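Local atomic coordinates of D-ribitol-5-phosphate phosphatase (Bacteroides thetaiotaomicron, PDB entry 4JB3), a protein that catalyses the magnesium-dependent removal of phosphate from ribitol 5-phosphate and ribitol 1-phosphate, and also dephosphorylates a riboflavin precursor, 5-amino-6-(5-phospho-D-ribitylamino)uracil. Residues T65-F68 with Q69-E72; D79-R82 with K83-D87. All coordinates share one frame; numbering follows the deposited sequence.

Interaction 1 (T65-F68 with Q69-E72); sequences TGIF and QELE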
loop_
_atom_site.group_PDB
_atom_site.type_symbol
_atom_site.label_atom_id
_atom_site.label_comp_id
_atom_site.label_asym_id
_atom_site.label_seq_id
_atom_site.Cartn_x
_atom_site.Cartn_y
_atom_site.Cartn_z
ATOM N N THR A 65 -12.714 -4.098 -7.718
ATOM C CA THR A 65 -13.526 -5.167 -8.286
ATOM C C THR A 65 -13.354 -5.197 -9.802
ATOM O O THR A 65 -12.647 -4.351 -10.370
ATOM C CB THR A 65 -15.016 -4.983 -7.956
ATOM O OG1 THR A 65 -15.472 -3.741 -8.504
ATOM C CG2 THR A 65 -15.225 -4.978 -6.449
ATOM N N GLY A 66 -13.985 -6.168 -10.455
ATOM C CA GLY A 66 -13.912 -6.263 -11.906
ATOM C C GLY A 66 -12.488 -6.406 -12.417
ATOM O O GLY A 66 -11.659 -7.068 -11.786
ATOM N N ILE A 67 -12.190 -5.769 -13.546
ATOM C CA ILE A 67 -10.861 -5.882 -14.131
ATOM C C ILE A 67 -9.796 -5.205 -13.267
ATOM O O ILE A 67 -8.610 -5.539 -13.352
ATOM C CB ILE A 67 -10.792 -5.349 -15.583
ATOM C CG1 ILE A 67 -11.165 -3.861 -15.634
ATOM C CG2 ILE A 67 -11.664 -6.182 -16.497
ATOM C CD1 ILE A 67 -10.866 -3.222 -16.982
ATOM N N PHE A 68 -10.216 -4.255 -12.439
ATOM C CA PHE A 68 -9.301 -3.608 -11.505
ATOM C C PHE A 68 -8.826 -4.599 -10.452
ATOM O O PHE A 68 -7.638 -4.646 -10.148
ATOM C CB PHE A 68 -9.956 -2.365 -10.882
ATOM C CG PHE A 68 -10.176 -1.250 -11.868
ATOM C CD1 PHE A 68 -11.280 -1.256 -12.715
ATOM C CD2 PHE A 68 -9.269 -0.197 -11.951
ATOM C CE1 PHE A 68 -11.471 -0.231 -13.637
ATOM C CE2 PHE A 68 -9.456 0.832 -12.864
ATOM C CZ PHE A 68 -10.555 0.808 -13.710
ATOM N N GLN A 69 -9.747 -5.400 -9.921
ATOM C CA GLN A 69 -9.377 -6.493 -9.020
ATOM C C GLN A 69 -8.498 -7.515 -9.723
ATOM O O GLN A 69 -7.494 -7.973 -9.165
ATOM C CB GLN A 69 -10.620 -7.191 -8.476
ATOM C CG GLN A 69 -10.319 -8.489 -7.732
ATOM C CD GLN A 69 -11.523 -9.019 -6.989
ATOM O OE1 GLN A 69 -12.660 -8.668 -7.301
ATOM N NE2 GLN A 69 -11.282 -9.859 -5.985
ATOM N N GLU A 70 -8.880 -7.889 -10.940
ATOM C CA GLU A 70 -8.108 -8.876 -11.683
ATOM C C GLU A 70 -6.664 -8.424 -11.870
ATOM O O GLU A 70 -5.736 -9.225 -11.738
ATOM C CB GLU A 70 -8.773 -9.221 -13.027
ATOM C CG GLU A 70 -10.014 -10.081 -12.866
ATOM C CD GLU A 70 -10.822 -10.194 -14.138
ATOM O OE1 GLU A 70 -10.382 -9.657 -15.170
ATOM O OE2 GLU A 70 -11.905 -10.815 -14.105
ATOM N N LEU A 71 -6.466 -7.138 -12.153
ATOM C CA LEU A 71 -5.120 -6.592 -12.264
ATOM C C LEU A 71 -4.390 -6.690 -10.930
ATOM O O LEU A 71 -3.239 -7.148 -10.869
ATOM C CB LEU A 71 -5.169 -5.131 -12.721
ATOM C CG LEU A 71 -3.819 -4.409 -12.738
ATOM C CD1 LEU A 71 -2.963 -4.952 -13.893
ATOM C CD2 LEU A 71 -4.011 -2.898 -12.820
ATOM N N GLU A 72 -5.060 -6.323 -9.846
ATOM C CA GLU A 72 -4.394 -6.323 -8.543
ATOM C C GLU A 72 -4.176 -7.724 -7.974
ATOM O O GLU A 72 -3.420 -7.896 -7.018
ATOM C CB GLU A 72 -5.098 -5.371 -7.567
ATOM C CG GLU A 72 -5.090 -3.937 -8.117
ATOM C CD GLU A 72 -4.906 -2.867 -7.061
ATOM O OE1 GLU A 72 -5.478 -2.979 -5.949
ATOM O OE2 GLU A 72 -4.175 -1.887 -7.355
HETATM O O HOH W 1 -15.234 -8.391 -9.073
#

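Interaction 2 (D79-R82 with K83-D87); sequences DEFR and KQLGD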
loop_
_atom_site.group_PDB
_atom_site.type_symbol
_atom_site.label_atom_id
_atom_site.label_comp_id
_atom_site.label_asym_id
_atom_site.label_seq_id
_atom_site.Cartn_x
_atom_site.Cartn_y
_atom_site.Cartn_z
ATOM N N ASP A 79 -0.687 -5.259 -19.473
ATOM C CA ASP A 79 -1.086 -5.093 -20.869
ATOM C C ASP A 79 -2.529 -5.554 -21.080
ATOM O O ASP A 79 -3.303 -4.899 -21.785
ATOM C CB ASP A 79 -0.133 -5.897 -21.759
ATOM C CG ASP A 79 -0.211 -5.510 -23.226
ATOM O OD1 ASP A 79 -0.510 -4.333 -23.539
ATOM O OD2 ASP A 79 0.064 -6.372 -24.083
ATOM N N GLU A 80 -2.895 -6.686 -20.492
ATOM C CA GLU A 80 -4.262 -7.191 -20.624
ATOM C C GLU A 80 -5.268 -6.230 -20.002
ATOM O O GLU A 80 -6.349 -5.985 -20.550
ATOM C CB GLU A 80 -4.382 -8.581 -19.988
ATOM C CG GLU A 80 -3.690 -9.680 -20.782
ATOM C CD GLU A 80 -3.725 -11.022 -20.079
ATOM O OE1 GLU A 80 -3.454 -11.068 -18.858
ATOM O OE2 GLU A 80 -4.020 -12.036 -20.749
ATOM N N PHE A 81 -4.913 -5.674 -18.852
ATOM C CA PHE A 81 -5.765 -4.685 -18.213
ATOM C C PHE A 81 -5.913 -3.449 -19.101
ATOM O O PHE A 81 -7.013 -2.917 -19.277
ATOM C CB PHE A 81 -5.191 -4.298 -16.847
ATOM C CG PHE A 81 -5.880 -3.119 -16.218
ATOM C CD1 PHE A 81 -7.017 -3.288 -15.435
ATOM C CD2 PHE A 81 -5.386 -1.832 -16.411
ATOM C CE1 PHE A 81 -7.660 -2.190 -14.873
ATOM C CE2 PHE A 81 -6.016 -0.740 -15.847
ATOM C CZ PHE A 81 -7.154 -0.914 -15.078
ATOM N N ARG A 82 -4.792 -2.981 -19.644
ATOM C CA ARG A 82 -4.790 -1.841 -20.555
ATOM C C ARG A 82 -5.756 -2.066 -21.719
ATOM O O ARG A 82 -6.551 -1.188 -22.071
ATOM C CB ARG A 82 -3.379 -1.629 -21.107
ATOM C CG ARG A 82 -3.268 -0.493 -22.109
ATOM C CD ARG A 82 -2.062 -0.700 -23.009
ATOM N NE ARG A 82 -2.128 -1.964 -23.736
ATOM C CZ ARG A 82 -2.847 -2.154 -24.842
ATOM N NH1 ARG A 82 -3.563 -1.159 -25.357
ATOM N NH2 ARG A 82 -2.855 -3.338 -25.438
ATOM N N LYS A 83 -5.686 -3.254 -22.309
ATOM C CA LYS A 83 -6.572 -3.619 -23.406
ATOM C C LYS A 83 -8.042 -3.596 -22.968
ATOM O O LYS A 83 -8.891 -2.995 -23.633
ATOM C CB LYS A 83 -6.174 -5.005 -23.939
ATOM C CG LYS A 83 -6.801 -5.383 -25.263
ATOM C CD LYS A 83 -8.141 -6.058 -25.086
ATOM C CE LYS A 83 -8.713 -6.449 -26.434
ATOM N NZ LYS A 83 -10.150 -6.815 -26.343
ATOM N N GLN A 84 -8.354 -4.265 -21.864
ATOM C CA GLN A 84 -9.749 -4.338 -21.433
ATOM C C GLN A 84 -10.304 -3.001 -20.937
ATOM O O GLN A 84 -11.482 -2.707 -21.157
ATOM C CB GLN A 84 -9.955 -5.469 -20.418
ATOM C CG GLN A 84 -9.734 -6.843 -21.053
ATOM C CD GLN A 84 -10.047 -8.003 -20.129
ATOM O OE1 GLN A 84 -10.930 -7.918 -19.280
ATOM N NE2 GLN A 84 -9.325 -9.101 -20.301
ATOM N N LEU A 85 -9.462 -2.193 -20.288
ATOM C CA LEU A 85 -9.860 -0.840 -19.906
ATOM C C LEU A 85 -10.152 -0.009 -21.152
ATOM O O LEU A 85 -11.153 0.704 -21.214
ATOM C CB LEU A 85 -8.775 -0.181 -19.056
ATOM C CG LEU A 85 -9.033 1.263 -18.627
ATOM C CD1 LEU A 85 -10.251 1.328 -17.736
ATOM C CD2 LEU A 85 -7.803 1.822 -17.903
ATOM N N GLY A 86 -9.290 -0.121 -22.161
ATOM C CA GLY A 86 -9.505 0.573 -23.416
ATOM C C GLY A 86 -10.818 0.191 -24.076
ATOM O O GLY A 86 -11.501 1.037 -24.659
ATOM N N ASP A 87 -11.178 -1.086 -23.998
ATOM C CA ASP A 87 -12.438 -1.527 -24.595
ATOM C C ASP A 87 -13.621 -0.874 -23.872
ATOM O O ASP A 87 -14.610 -0.502 -24.505
ATOM C CB ASP A 87 -12.572 -3.051 -24.536
ATOM C CG ASP A 87 -11.583 -3.775 -25.434
ATOM O OD1 ASP A 87 -10.973 -3.145 -26.322
ATOM O OD2 ASP A 87 -11.427 -4.998 -25.246
#

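Interaction 1 (T65-F68 with Q69-E72)
T65 to F68 present their carbonyl oxygens to the NH groups of Q69 to E72 in four successive i to i+4 hydrogen bonds, the repeat of the short helix 66-72. The first of these, from Q69 N to T65 O, is 3.1 Å long and arrives steeply above the carbonyl plane, whereas the bond from E70 N to G66 O, 3.0 Å, lies in that plane. A chi1 of 170° swings Q69 CG away from the backbone N, and the extended chain carries OE1 back to within 3.7 Å of T65 CA. One water bridges the first turn, accepting from G66 N at 2.9 Å and donating to Q69 OE1 at 3.1 Å; the amide nitrogen NE2 turns to E73. E70 runs past the G66 carbonyl, its CG 3.6 Å from G66 O, and its OE1 grazes I67 CG2 in a loose, slanting contact. I67 reaches L88 and F81 of the following helix, while the buried ring of F68 leaves in another direction, meeting F47 and F81 edge-to-face. E72 CG lies 3.3 Å from F68 O, and a bend at chi2 (-143°) accompanies a carboxylate engaged at both oxygens: OE2 by N133, OE1 by a bound glycerol probably carried over from crystallisation. The first turn thus carries a bridging water, and the last presents a carboxylate to N133 and the glycerol. The helix belongs to the helical cap inserted between the first two strands of the HAD core, a C1-type arrangement, and E72 stands about 9 Å, side chain to ion, from the sodium in the metal site, consistent with a cap residue bordering the substrate pocket.

Interaction 2 (D79-R82 with K83-D87)
D79 OD1 is gripped twice by R82, one turn further along helix 78-89. R82 NE approaches nearly along the C-O axis at 2.9 Å, while R82 NH2, at 3.2 Å, meets the same oxygen from above the carboxylate plane. Both bonds lie close to the guanidinium plane, so the arginine offers its side edge and the pair fixes its rotation. A bend at chi3 (59°) curls the chain back over the helix, setting one guanidinium face over the backbone N of K83, with CZ 4.0 Å from that nitrogen. The remaining nitrogen, NH1, is anchored by the carbonyl of L93, with a weak, long ion pair to E92. K83 N bonds D79 O at 2.9 Å, so D79 is held through its backbone as well as its carboxylate. The K83 ammonium group pairs with D87, but the separation refined there is unusually short and its detail is doubtful. On the inward side F81 and L85 point the same way, side by side: L85 CD2 touches F81 CE2 at 3.7 Å, and L85 CB sits over one ring face, offset toward the rim. Between their backbones, L85 N bonds F81 O at 2.7 Å. The helix is amphipathic: D79, K83 and D87 lie on its exposed face, R82 at the border against helix 95-103, and the apolar pair within. Held at its edge by D79 and at NH1 by L93, the guanidinium has its orientation set from two sides, while F81 and L85 pack into the cap interior.

In the fold
Interactions 1 and 2 occupy consecutive helices, 66-72 and 78-89, of the same cap, their centres about 11 Å apart. Both are partly buried, with three buried residues each: F68, L71 and E72 in the first, F81, L85 and G86 in the second. F68 CE2 packs against F81 CZ at 3.6 Å, and I67 and L71 also rest on F81, which gives the helices a shared apolar interior; at its margin I67 CG2 lies 3.4 Å from Q84 OE1. The difference is in what the other sides carry. Interaction 1 reaches, through E72, toward the metal site, whereas interaction 2, away from annotated sites, bears charged pairs on its exposed face.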